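Local structure of nicotinate phosphoribosyltransferase (Saccharomyces cerevisiae, 1VLP) at residues A172-E177 / G206-A210; R185-T191 / L221-N227. The protein catalyses the ATP-dependent formation of nicotinate ribonucleotide from nicotinate and phosphoribosyl diphosphate, the first step of NAD biosynthesis from nicotinic acid. All blocks are in the same frame, centred on the assembly; numbering follows the deposited sequence.

How the contacts relate
Both contacts are largely buried and belong to one continuous part of the fold, with helix 168-181, strand 186-188, helix 197-213 and strand 222-225 following in chain order. Contact 1 pairs the two helices, and contact 2 pairs the two parallel strands that they flank. Contact 1 lies farther out, its centre about 22 Å from that of the chain, against about 12 Å for the centre of contact 2, and has a solvent-facing margin. Its chemistry is close packing of small residues, with no direct hydrogen bond. Contact 2 is held by backbone bonds and ends in a buried polar cluster beside Phe189. The layers meet where Ile207 and Met208 pack on Leu222 and Ala176 reaches the Phe186 ring.

Contact 1 (A172-E177 / G206-A210); sequences AEKKAE and GIMKA
Glu173 lays its carboxylate across the aliphatic chain of Lys209, OE2 lying 3.3 Å from Lys209 CG. Its CG stands anti to the backbone N (chi1 -175°), and an extended chain carries the acid out obliquely across the lysine methylenes. The lysine chain bends at chi4, and Lys209 NZ lies 4.7 Å from Glu173 OE2: near, but not in contact. Next to this pair, helices 168-181 and 197-213 pack closely, the axes of these segments 7.4 Å apart and crossing at -45°. Gly206 allows this, since a CB there would clash with Glu173 N and Ala172 CB; instead Glu173 CA rests 3.3 Å from Gly206 O in a CA-H...O contact. Alanines suit the rest of the interface, Ala176 CB meeting Ala210 CB at 3.5 Å, with Ile207 alongside, also touching strand 222-225. Glu177 CG closes over the Ala210 methyl, and a water donates to Ala210 O at 2.7 Å and weakly to Glu177 OE2. With an alanine at Glu173, the Lys209 methylenes would probably lose their cover and its ammonium group the nearby negative charge. The helices are thus joined by shape and van der Waals contact, with charge and water confined to the margin.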
ATOM      1  N   ALA A 172      12.511  12.673  10.965  1.00  2.92           N
ATOM      2  CA  ALA A 172      11.081  12.394  10.960  1.00  5.55           C
ATOM      3  C   ALA A 172      10.304  13.385  11.829  1.00  3.56           C
ATOM      4  O   ALA A 172       9.220  13.854  11.442  1.00  2.32           O
ATOM      5  CB  ALA A 172      10.803  10.965  11.389  1.00  4.20           C
ATOM      6  N   GLU A 173      10.832  13.660  13.011  1.00  4.11           N
ATOM      7  CA  GLU A 173      10.236  14.628  13.929  1.00  5.13           C
ATOM      8  C   GLU A 173      10.062  16.010  13.297  1.00  4.82           C
ATOM      9  O   GLU A 173       8.971  16.611  13.371  1.00  3.89           O
ATOM     10  CB  GLU A 173      11.070  14.732  15.186  1.00  4.87           C
ATOM     11  CG  GLU A 173      10.437  15.624  16.227  1.00 10.63           C
ATOM     12  CD  GLU A 173      11.363  15.951  17.406  1.00 15.63           C
ATOM     13  OE1 GLU A 173      12.568  15.616  17.392  1.00 20.88           O
ATOM     14  OE2 GLU A 173      10.870  16.576  18.361  1.00 17.96           O
ATOM     15  N   LYS A 174      11.099  16.475  12.620  1.00  4.25           N
ATOM     16  CA  LYS A 174      11.056  17.763  11.921  1.00  5.33           C
ATOM     17  C   LYS A 174      10.011  17.787  10.831  1.00  5.87           C
ATOM     18  O   LYS A 174       9.304  18.784  10.686  1.00  5.00           O
ATOM     19  CB  LYS A 174      12.439  18.121  11.347  1.00  8.58           C
ATOM     20  CG  LYS A 174      12.414  19.354  10.486  1.00 12.28           C
ATOM     21  CD  LYS A 174      13.787  19.877  10.167  1.00 18.93           C
ATOM     22  CE  LYS A 174      13.755  21.179   9.346  1.00 27.25           C
ATOM     23  NZ  LYS A 174      15.138  21.343   8.776  1.00 26.62           N
ATOM     24  N   LYS A 175       9.899  16.692  10.060  1.00  4.25           N
ATOM     25  CA  LYS A 175       8.878  16.590   9.018  1.00  5.74           C
ATOM     26  C   LYS A 175       7.496  16.686   9.650  1.00  4.72           C
ATOM     27  O   LYS A 175       6.679  17.492   9.238  1.00  2.62           O
ATOM     28  CB  LYS A 175       9.001  15.293   8.234  1.00  2.33           C
ATOM     29  CG  LYS A 175      10.302  15.253   7.422  1.00  4.04           C
ATOM     30  CD  LYS A 175      10.420  13.934   6.695  1.00  7.95           C
ATOM     31  CE  LYS A 175      11.721  13.808   5.975  1.00  6.09           C
ATOM     32  NZ  LYS A 175      11.879  12.413   5.395  1.00  4.92           N
ATOM     33  N   ALA A 176       7.267  15.875  10.671  1.00  4.36           N
ATOM     34  CA  ALA A 176       5.988  15.856  11.349  1.00  6.10           C
ATOM     35  C   ALA A 176       5.632  17.254  11.895  1.00  4.01           C
ATOM     36  O   ALA A 176       4.510  17.711  11.744  1.00  3.64           O
ATOM     37  CB  ALA A 176       6.004  14.831  12.421  1.00  4.75           C
ATOM     38  N   GLU A 177       6.597  17.936  12.466  1.00  4.87           N
ATOM     39  CA  GLU A 177       6.343  19.242  13.054  1.00  8.76           C
ATOM     40  C   GLU A 177       5.961  20.236  11.999  1.00  7.70           C
ATOM     41  O   GLU A 177       5.094  21.049  12.223  1.00  5.85           O
ATOM     42  CB  GLU A 177       7.540  19.698  13.864  1.00  7.10           C
ATOM     43  CG  GLU A 177       7.733  18.828  15.122  1.00 18.32           C
ATOM     44  CD  GLU A 177       8.761  19.344  16.093  1.00 30.11           C
ATOM     45  OE1 GLU A 177       9.431  20.354  15.775  1.00 24.75           O
ATOM     46  OE2 GLU A 177       8.856  18.740  17.203  1.00 29.70           O
ATOM     47  N   GLY A 206       9.984   9.431  15.989  1.00  2.22           N
ATOM     48  CA  GLY A 206      10.086  10.878  15.650  1.00  5.72           C
ATOM     49  C   GLY A 206       8.773  11.583  15.509  1.00  4.75           C
ATOM     50  O   GLY A 206       8.550  12.684  16.053  1.00  3.30           O
ATOM     51  N   ILE A 207       7.864  10.899  14.851  1.00  5.11           N
ATOM     52  CA  ILE A 207       6.495  11.397  14.639  1.00  5.13           C
ATOM     53  C   ILE A 207       5.840  11.558  16.017  1.00  5.82           C
ATOM     54  O   ILE A 207       5.290  12.625  16.326  1.00  5.51           O
ATOM     55  CB  ILE A 207       5.679  10.476  13.692  1.00  4.16           C
ATOM     56  CG1 ILE A 207       6.213  10.561  12.239  1.00  6.63           C
ATOM     57  CG2 ILE A 207       4.153  10.839  13.744  1.00  4.43           C
ATOM     58  CD1 ILE A 207       5.747   9.460  11.317  1.00  5.06           C
HETATM   59  N   MSE A 208       5.912  10.530  16.858  1.00  5.29           N
HETATM   60  CA  MSE A 208       5.233  10.602  18.149  1.00  6.24           C
HETATM   61  C   MSE A 208       5.889  11.690  19.017  1.00  5.65           C
HETATM   62  O   MSE A 208       5.216  12.334  19.788  1.00  6.26           O
HETATM   63  CB  MSE A 208       5.274   9.270  18.881  1.00  5.27           C
HETATM   64  CG  MSE A 208       4.539   8.134  18.161  1.00  8.35           C
HETATM   65 SE   MSE A 208       2.820   8.628  17.391  1.00 12.73          SE
HETATM   66  CE  MSE A 208       1.837   9.014  19.114  1.00 17.69           C
ATOM     67  N   LYS A 209       7.190  11.894  18.874  1.00  6.01           N
ATOM     68  CA  LYS A 209       7.897  12.940  19.640  1.00  7.73           C
ATOM     69  C   LYS A 209       7.347  14.286  19.210  1.00  7.04           C
ATOM     70  O   LYS A 209       7.145  15.172  20.022  1.00  6.14           O
ATOM     71  CB  LYS A 209       9.420  12.895  19.411  1.00  8.33           C
ATOM     72  CG  LYS A 209      10.156  13.918  20.268  1.00 13.08           C
ATOM     73  CD  LYS A 209      11.686  13.877  20.169  1.00 14.25           C
ATOM     74  CE  LYS A 209      12.332  15.074  20.994  1.00 16.77           C
ATOM     75  NZ  LYS A 209      12.546  14.796  22.419  1.00 31.87           N
ATOM     76  N   ALA A 210       7.116  14.441  17.910  1.00  4.65           N
ATOM     77  CA  ALA A 210       6.444  15.613  17.363  1.00  4.01           C
ATOM     78  C   ALA A 210       5.001  15.802  17.915  1.00  6.67           C
ATOM     79  O   ALA A 210       4.611  16.905  18.327  1.00  6.66           O
ATOM     80  CB  ALA A 210       6.448  15.546  15.831  1.00  6.24           C
TER
HETATM   81  O   HOH W   1       5.863  19.269  18.330  1.00 10.13           O

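Contact 2 (R185-T191 / L221-N227); sequences RFSEFGT and LLLGTSN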
ATOM      1  N   ARG A 185      -3.374  16.853   7.940  1.00  4.62           N
ATOM      2  CA  ARG A 185      -3.837  15.574   8.491  1.00  3.74           C
ATOM      3  C   ARG A 185      -3.172  14.480   7.623  1.00  5.27           C
ATOM      4  O   ARG A 185      -3.410  14.379   6.407  1.00  4.92           O
ATOM      5  CB  ARG A 185      -5.381  15.447   8.467  1.00  3.29           C
ATOM      6  CG  ARG A 185      -6.088  16.444   9.307  1.00 11.35           C
ATOM      7  CD  ARG A 185      -7.547  16.059   9.450  1.00 16.57           C
ATOM      8  NE  ARG A 185      -7.848  15.616  10.801  1.00 29.33           N
ATOM      9  CZ  ARG A 185      -8.793  14.735  11.121  1.00 34.36           C
ATOM     10  NH1 ARG A 185      -9.551  14.156  10.181  1.00 35.33           N
ATOM     11  NH2 ARG A 185      -8.970  14.412  12.398  1.00 42.04           N
ATOM     12  N   PHE A 186      -2.309  13.674   8.234  1.00  3.14           N
ATOM     13  CA  PHE A 186      -1.542  12.698   7.496  1.00  4.27           C
ATOM     14  C   PHE A 186      -1.413  11.407   8.232  1.00  3.70           C
ATOM     15  O   PHE A 186      -1.567  11.336   9.471  1.00  3.86           O
ATOM     16  CB  PHE A 186      -0.126  13.221   7.119  1.00  2.98           C
ATOM     17  CG  PHE A 186       0.819  13.324   8.268  1.00  2.00           C
ATOM     18  CD1 PHE A 186       0.799  14.462   9.088  1.00  6.69           C
ATOM     19  CD2 PHE A 186       1.703  12.273   8.594  1.00  2.35           C
ATOM     20  CE1 PHE A 186       1.626  14.583  10.153  1.00  5.28           C
ATOM     21  CE2 PHE A 186       2.565  12.410   9.679  1.00  3.45           C
ATOM     22  CZ  PHE A 186       2.503  13.532  10.460  1.00  3.55           C
ATOM     23  N   SER A 187      -1.150  10.378   7.451  1.00  3.26           N
ATOM     24  CA  SER A 187      -0.756   9.090   8.002  1.00  3.62           C
ATOM     25  C   SER A 187       0.575   8.626   7.417  1.00  4.15           C
ATOM     26  O   SER A 187       0.950   8.973   6.299  1.00  4.17           O
ATOM     27  CB  SER A 187      -1.861   8.061   7.764  1.00  4.19           C
ATOM     28  OG  SER A 187      -1.953   7.810   6.376  1.00 13.88           O
ATOM     29  N   GLU A 188       1.298   7.849   8.206  1.00  4.36           N
ATOM     30  CA  GLU A 188       2.515   7.168   7.798  1.00  5.14           C
ATOM     31  C   GLU A 188       2.153   5.942   6.995  1.00  4.11           C
ATOM     32  O   GLU A 188       1.217   5.201   7.335  1.00  4.41           O
ATOM     33  CB  GLU A 188       3.291   6.755   9.077  1.00  5.43           C
ATOM     34  CG  GLU A 188       4.694   6.260   8.796  1.00  7.66           C
ATOM     35  CD  GLU A 188       4.768   4.822   8.347  1.00  6.05           C
ATOM     36  OE1 GLU A 188       3.879   3.980   8.643  1.00 10.30           O
ATOM     37  OE2 GLU A 188       5.750   4.528   7.661  1.00  8.02           O
ATOM     38  N   PHE A 189       2.835   5.742   5.880  1.00  6.92           N
ATOM     39  CA  PHE A 189       2.441   4.741   4.878  1.00  6.34           C
ATOM     40  C   PHE A 189       3.643   4.009   4.268  1.00  6.92           C
ATOM     41  O   PHE A 189       3.545   3.454   3.130  1.00  6.77           O
ATOM     42  CB  PHE A 189       1.703   5.531   3.780  1.00  6.21           C
ATOM     43  CG  PHE A 189       0.979   4.718   2.735  1.00 13.88           C
ATOM     44  CD1 PHE A 189       0.430   3.435   2.987  1.00 12.30           C
ATOM     45  CD2 PHE A 189       0.818   5.277   1.450  1.00 23.83           C
ATOM     46  CE1 PHE A 189      -0.241   2.730   1.974  1.00 16.81           C
ATOM     47  CE2 PHE A 189       0.137   4.578   0.437  1.00 18.46           C
ATOM     48  CZ  PHE A 189      -0.396   3.316   0.703  1.00 17.62           C
ATOM     49  N   GLY A 190       4.790   4.044   4.955  1.00  5.09           N
ATOM     50  CA  GLY A 190       6.052   3.609   4.366  1.00  6.76           C
ATOM     51  C   GLY A 190       6.494   2.163   4.609  1.00  4.22           C
ATOM     52  O   GLY A 190       7.647   1.836   4.375  1.00  6.23           O
ATOM     53  N   THR A 191       5.581   1.270   5.018  1.00  3.29           N
ATOM     54  CA  THR A 191       5.998  -0.105   5.323  1.00  4.70           C
ATOM     55  C   THR A 191       6.748  -0.782   4.145  1.00  4.10           C
ATOM     56  O   THR A 191       7.867  -1.300   4.303  1.00  4.99           O
ATOM     57  CB  THR A 191       4.818  -0.984   5.769  1.00  4.13           C
ATOM     58  OG1 THR A 191       4.232  -0.413   6.924  1.00  4.65           O
ATOM     59  CG2 THR A 191       5.269  -2.431   6.026  1.00  8.86           C
ATOM     60  N   LEU A 221      -4.232  15.719  14.147  1.00  5.78           N
ATOM     61  CA  LEU A 221      -3.649  15.846  12.814  1.00  4.47           C
ATOM     62  C   LEU A 221      -2.989  14.525  12.342  1.00  5.91           C
ATOM     63  O   LEU A 221      -2.941  14.234  11.148  1.00  7.22           O
ATOM     64  CB  LEU A 221      -2.627  17.003  12.813  1.00  4.90           C
ATOM     65  CG  LEU A 221      -3.204  18.377  13.212  1.00  2.66           C
ATOM     66  CD1 LEU A 221      -2.148  19.433  13.220  1.00  5.85           C
ATOM     67  CD2 LEU A 221      -4.346  18.809  12.313  1.00  6.88           C
ATOM     68  N   LEU A 222      -2.424  13.773  13.280  1.00  4.49           N
ATOM     69  CA  LEU A 222      -1.864  12.471  12.962  1.00  5.21           C
ATOM     70  C   LEU A 222      -3.046  11.467  12.904  1.00  4.56           C
ATOM     71  O   LEU A 222      -3.679  11.137  13.921  1.00  4.13           O
ATOM     72  CB  LEU A 222      -0.816  12.050  13.991  1.00  3.71           C
ATOM     73  CG  LEU A 222      -0.314  10.638  13.734  1.00  3.15           C
ATOM     74  CD1 LEU A 222       0.458  10.565  12.385  1.00  4.43           C
ATOM     75  CD2 LEU A 222       0.526  10.136  14.835  1.00  4.66           C
ATOM     76  N   LEU A 223      -3.356  11.051  11.701  1.00  3.43           N
ATOM     77  CA  LEU A 223      -4.436  10.117  11.482  1.00  5.42           C
ATOM     78  C   LEU A 223      -4.060   8.757  12.016  1.00  4.94           C
ATOM     79  O   LEU A 223      -4.918   8.008  12.524  1.00  4.69           O
ATOM     80  CB  LEU A 223      -4.771  10.017   9.999  1.00  7.02           C
ATOM     81  CG  LEU A 223      -5.252  11.353   9.428  1.00 12.06           C
ATOM     82  CD1 LEU A 223      -5.493  11.212   7.917  1.00 15.29           C
ATOM     83  CD2 LEU A 223      -6.466  11.851  10.149  1.00 16.12           C
ATOM     84  N   GLY A 224      -2.783   8.436  11.846  1.00  3.53           N
ATOM     85  CA  GLY A 224      -2.203   7.147  12.265  1.00  3.65           C
ATOM     86  C   GLY A 224      -1.161   6.617  11.324  1.00  4.36           C
ATOM     87  O   GLY A 224      -0.379   7.370  10.709  1.00  6.12           O
ATOM     88  N   THR A 225      -1.114   5.283  11.223  1.00  5.86           N
ATOM     89  CA  THR A 225      -0.177   4.592  10.333  1.00  4.06           C
ATOM     90  C   THR A 225      -0.899   3.466   9.639  1.00  4.17           C
ATOM     91  O   THR A 225      -1.808   2.827  10.208  1.00  5.45           O
ATOM     92  CB  THR A 225       1.101   4.051  11.058  1.00  4.04           C
ATOM     93  OG1 THR A 225       1.908   3.266  10.158  1.00  3.99           O
ATOM     94  CG2 THR A 225       0.765   3.311  12.281  1.00  4.74           C
ATOM     95  N   SER A 226      -0.488   3.222   8.403  1.00  4.13           N
ATOM     96  CA  SER A 226      -0.971   2.018   7.728  1.00  2.62           C
ATOM     97  C   SER A 226      -0.495   0.713   8.361  1.00  3.83           C
ATOM     98  O   SER A 226      -1.114  -0.331   8.181  1.00  3.90           O
ATOM     99  CB  SER A 226      -0.674   2.026   6.238  1.00  4.45           C
ATOM    100  OG  SER A 226       0.681   1.836   5.972  1.00  8.26           O
ATOM    101  N   ASN A 227       0.601   0.748   9.101  1.00  3.09           N
ATOM    102  CA  ASN A 227       1.179  -0.466   9.637  1.00  4.57           C
ATOM    103  C   ASN A 227       0.470  -0.830  10.942  1.00  2.91           C
ATOM    104  O   ASN A 227       0.578  -0.118  11.978  1.00  2.64           O
ATOM    105  CB  ASN A 227       2.673  -0.271   9.834  1.00  2.00           C
ATOM    106  CG  ASN A 227       3.367  -1.546  10.269  1.00  3.14           C
ATOM    107  OD1 ASN A 227       3.135  -2.043  11.372  1.00  3.49           O
ATOM    108  ND2 ASN A 227       4.207  -2.107   9.391  1.00  3.57           N
TER
HETATM  109  O   HOH W   2       3.260   2.187   6.920  1.00  2.00           O
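Glu188 swings its CG to the side opposite the backbone N (chi1 -170°) and turns at chi2 (-81°), which lays it alongside Thr225, whose OG1 is likewise anti (chi1 174°). The hydroxyl donates to the anti lone pair of the carboxylate, Thr225 OG1 to Glu188 OE1 at 2.6 Å, and accepts from Asn227 N to form an ST turn. A hydroxyl suits this place, since one oxygen donates and accepts, and threonine's beta-branched chain fits a strand. The other oxygen, Glu188 OE2, receives Gly190 N from above the carboxylate plane and also bonds Gln200. A water donates to Glu188 OE1 and Ser226 OG and bonds Thr191 OG1; Ser226 OG is further tied to Asp25. Further along, Asn227 ND2 donates to Thr191 OG1 at 3.0 Å, the hydroxyl lying in the amide plane, while Asn227 OD1 caps Phe230 N at the start of helix 228-234.

Before this cluster the parallel strands 186-188 and 222-225 are joined by four backbone hydrogen bonds, Phe186 N to Leu221 O, Leu223 N to Phe186 O, Glu188 N to Gly224 O and Ser226 N to Glu188 O. With helix 197-213 between them they form a beta-alpha-beta crossover, consistent with this TIM-barrel-clan family. Gly224 adopts backbone angles that would jam a CB against the preceding carbonyl. At the other end the contact is mainly van der Waals: Leu222 CD1 packs on Phe186 CE2 at 3.9 Å, and Leu223 CD2 sits 3.8 Å from Arg185 CZ, over the guanidinium centre, while Arg185 NH2 bonds Ser220 O.

Phe189, probably nicotinate-binding by analogy with relatives, presents a ring edge to Ser226 OG, near Arg306 and Tyr27. The bonds round the buried Glu188 carboxylate tie both strand ends together beside this probable pocket.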